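Long-range contact in Pre-mRNA-processing-splicing factor 8 (Cryptococcus neoformans var. grubii serotype A, PDB 6MX6), which is the intein lodged in a spliceosomal factor, a Hint-fold element that probably excises itself from its host protein by protein splicing: residues A[68-72]-A[171-175]. Numbering follows the deposited sequence.
Sequences NHILS and LVLHN
I70 lays its CG2 methyl over one face of the H174 imidazole, 4.0 Å from the ring centroid and 16° off the ring normal, a CH-pi contact displaced toward the rim. The other branch of I70 runs on past the ring, its CD1 3.7 Å from H174 CE1; a beta-branched residue suits this place by offering two arms to one flat partner. S72 takes the edge: its OG lies near the ring plane, 3.5 Å from H174 CD2, while hydrogen-bonding to D100 of strand 96-102, which suits a small hydroxyl. With CG beside the carbonyl carbon (chi1 -170°), the H174 ring lies against I70 and its ND1 can donate to N175 O, at 3.2 Å. That bond is nearly straight, with the acceptor in the ring plane, so face packing and bond together fix the ring's rotation.

H69 brings the CE1 carbon of its ring obliquely to within 3.1 Å of H174 O, its ND1 being hydrogen-bonded to the C5 backbone N. No direct hydrogen bond joins the two strands, which run roughly antiparallel. Water 1 spans them instead, accepting from H174 N, donating to I70 O at 2.7 Å and hydrogen-bonding H69 NE2; water 2 accepts from S72 N and lies within bonding distance of V172 O.

In sequence, H69 matches the block B histidine of inteins, H174 and N175 their penultimate histidine and terminal asparagine, and C5 the first cysteine. The contact would thus bring both splice-junction ends together at the centre of the Hint fold. In inteins generally that asparagine's side chain attacks its own carbonyl carbon; here N175 ND2, bonded to V159 O, would have to turn first, but the H174 bond is consistent with polarising the N175 carbonyl for cyclisation.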
ATOM      1  N   ASN A  68      -1.591  -9.687   6.181  1.00 21.97           N
ATOM      2  CA  ASN A  68      -1.565 -10.359   4.887  1.00 23.55           C
ATOM      3  C   ASN A  68      -1.590  -9.386   3.719  1.00 30.15           C
ATOM      4  O   ASN A  68      -1.634  -9.821   2.562  1.00 25.42           O
ATOM      5  CB  ASN A  68      -2.737 -11.350   4.761  1.00 26.63           C
ATOM      6  CG  ASN A  68      -4.081 -10.698   4.968  1.00 35.55           C
ATOM      7  OD1 ASN A  68      -4.203  -9.711   5.685  1.00 32.11           O
ATOM      8  ND2 ASN A  68      -5.111 -11.257   4.343  1.00 47.13           N
ATOM      9  N   HIS A  69      -1.558  -8.087   3.992  1.00 22.45           N
ATOM     10  CA  HIS A  69      -1.529  -7.113   2.915  1.00 23.15           C
ATOM     11  C   HIS A  69      -0.250  -7.265   2.100  1.00 21.92           C
ATOM     12  O   HIS A  69       0.814  -7.577   2.635  1.00 22.51           O
ATOM     13  CB  HIS A  69      -1.634  -5.709   3.484  1.00 18.52           C
ATOM     14  CG  HIS A  69      -1.727  -4.649   2.441  1.00 22.25           C
ATOM     15  ND1 HIS A  69      -2.847  -4.469   1.663  1.00 24.21           N
ATOM     16  CD2 HIS A  69      -0.828  -3.722   2.033  1.00 24.80           C
ATOM     17  CE1 HIS A  69      -2.639  -3.472   0.823  1.00 25.56           C
ATOM     18  NE2 HIS A  69      -1.423  -2.998   1.033  1.00 24.34           N
ATOM     19  N   ILE A  70      -0.362  -7.072   0.791  1.00 18.40           N
ATOM     20  CA  ILE A  70       0.768  -7.240  -0.118  1.00 24.00           C
ATOM     21  C   ILE A  70       1.388  -5.874  -0.367  1.00 19.98           C
ATOM     22  O   ILE A  70       0.698  -4.944  -0.787  1.00 22.33           O
ATOM     23  CB  ILE A  70       0.328  -7.884  -1.442  1.00 31.13           C
ATOM     24  CG1 ILE A  70      -0.249  -9.278  -1.192  1.00 34.35           C
ATOM     25  CG2 ILE A  70       1.497  -7.939  -2.413  1.00 28.60           C
ATOM     26  CD1 ILE A  70      -0.987  -9.844  -2.388  1.00 39.57           C
ATOM     27  N   LEU A  71       2.686  -5.751  -0.110  1.00 19.71           N
ATOM     28  CA  LEU A  71       3.450  -4.555  -0.445  1.00 18.99           C
ATOM     29  C   LEU A  71       4.060  -4.710  -1.834  1.00 20.78           C
ATOM     30  O   LEU A  71       4.690  -5.731  -2.133  1.00 29.40           O
ATOM     31  CB  LEU A  71       4.559  -4.326   0.582  1.00 21.82           C
ATOM     32  CG  LEU A  71       4.132  -4.346   2.047  1.00 23.30           C
ATOM     33  CD1 LEU A  71       5.356  -4.313   2.959  1.00 26.62           C
ATOM     34  CD2 LEU A  71       3.204  -3.176   2.344  1.00 20.49           C
ATOM     35  N   SER A  72       3.866  -3.701  -2.675  1.00 23.38           N
ATOM     36  CA  SER A  72       4.539  -3.631  -3.965  1.00 24.81           C
ATOM     37  C   SER A  72       5.811  -2.819  -3.780  1.00 25.81           C
ATOM     38  O   SER A  72       5.755  -1.654  -3.388  1.00 25.02           O
ATOM     39  CB  SER A  72       3.635  -2.999  -5.022  1.00 27.23           C
ATOM     40  OG  SER A  72       2.603  -3.891  -5.398  1.00 41.55           O
ATOM     41  N   LEU A 171       1.979   7.141  -3.463  1.00 17.40           N
ATOM     42  CA  LEU A 171       2.509   5.845  -3.054  1.00 19.98           C
ATOM     43  C   LEU A 171       1.738   4.742  -3.770  1.00 21.07           C
ATOM     44  O   LEU A 171       0.506   4.775  -3.825  1.00 21.51           O
ATOM     45  CB  LEU A 171       2.392   5.678  -1.536  1.00 15.45           C
ATOM     46  CG  LEU A 171       2.870   4.353  -0.949  1.00 18.56           C
ATOM     47  CD1 LEU A 171       4.363   4.202  -1.121  1.00 26.45           C
ATOM     48  CD2 LEU A 171       2.481   4.260   0.523  1.00 22.99           C
ATOM     49  N   VAL A 172       2.459   3.779  -4.334  1.00 19.74           N
ATOM     50  CA  VAL A 172       1.849   2.703  -5.101  1.00 23.23           C
ATOM     51  C   VAL A 172       1.481   1.567  -4.153  1.00 22.10           C
ATOM     52  O   VAL A 172       2.338   1.032  -3.441  1.00 18.77           O
ATOM     53  CB  VAL A 172       2.778   2.212  -6.221  1.00 20.31           C
ATOM     54  CG1 VAL A 172       2.167   0.989  -6.914  1.00 25.42           C
ATOM     55  CG2 VAL A 172       3.030   3.341  -7.233  1.00 21.07           C
ATOM     56  N   LEU A 173       0.208   1.186  -4.169  1.00 20.78           N
ATOM     57  CA  LEU A 173      -0.366   0.177  -3.294  1.00 21.47           C
ATOM     58  C   LEU A 173      -0.878  -0.988  -4.132  1.00 20.48           C
ATOM     59  O   LEU A 173      -1.265  -0.814  -5.291  1.00 23.71           O
ATOM     60  CB  LEU A 173      -1.521   0.771  -2.478  1.00 20.49           C
ATOM     61  CG  LEU A 173      -1.148   1.898  -1.513  1.00 23.19           C
ATOM     62  CD1 LEU A 173      -2.404   2.598  -1.005  1.00 23.02           C
ATOM     63  CD2 LEU A 173      -0.278   1.354  -0.368  1.00 21.43           C
ATOM     64  N   HIS A 174      -0.890  -2.171  -3.520  1.00 23.69           N
ATOM     65  CA  HIS A 174      -1.367  -3.410  -4.118  1.00 26.33           C
ATOM     66  C   HIS A 174      -2.632  -3.882  -3.407  1.00 28.79           C
ATOM     67  O   HIS A 174      -2.831  -3.595  -2.225  1.00 26.73           O
ATOM     68  CB  HIS A 174      -0.288  -4.496  -4.014  1.00 25.40           C
ATOM     69  CG  HIS A 174      -0.582  -5.733  -4.804  1.00 28.01           C
ATOM     70  ND1 HIS A 174      -1.548  -6.644  -4.434  1.00 33.91           N
ATOM     71  CD2 HIS A 174      -0.009  -6.227  -5.927  1.00 31.88           C
ATOM     72  CE1 HIS A 174      -1.569  -7.638  -5.306  1.00 35.46           C
ATOM     73  NE2 HIS A 174      -0.647  -7.407  -6.223  1.00 36.25           N
ATOM     74  N   ASN A 175      -3.491  -4.601  -4.143  1.00 29.69           N
ATOM     75  CA  ASN A 175      -4.624  -5.337  -3.560  1.00 36.14           C
ATOM     76  C   ASN A 175      -4.342  -5.863  -2.160  1.00 37.22           C
ATOM     77  O   ASN A 175      -3.536  -6.781  -1.993  1.00 42.04           O
ATOM     78  CB  ASN A 175      -5.010  -6.534  -4.437  1.00 34.32           C
ATOM     79  CG  ASN A 175      -5.742  -6.130  -5.680  1.00 44.06           C
ATOM     80  OD1 ASN A 175      -5.634  -4.994  -6.130  1.00 53.66           O
ATOM     81  ND2 ASN A 175      -6.501  -7.058  -6.249  1.00 43.05           N
TER
HETATM   82  O   HOH W   1       0.416  -2.230  -0.907  1.00 22.69           O
HETATM   83  O   HOH W   2       2.762  -1.144  -1.680  1.00 23.24           O
HETATM   84  O   HOH W   3       5.035   1.058  -2.793  1.00 24.84           O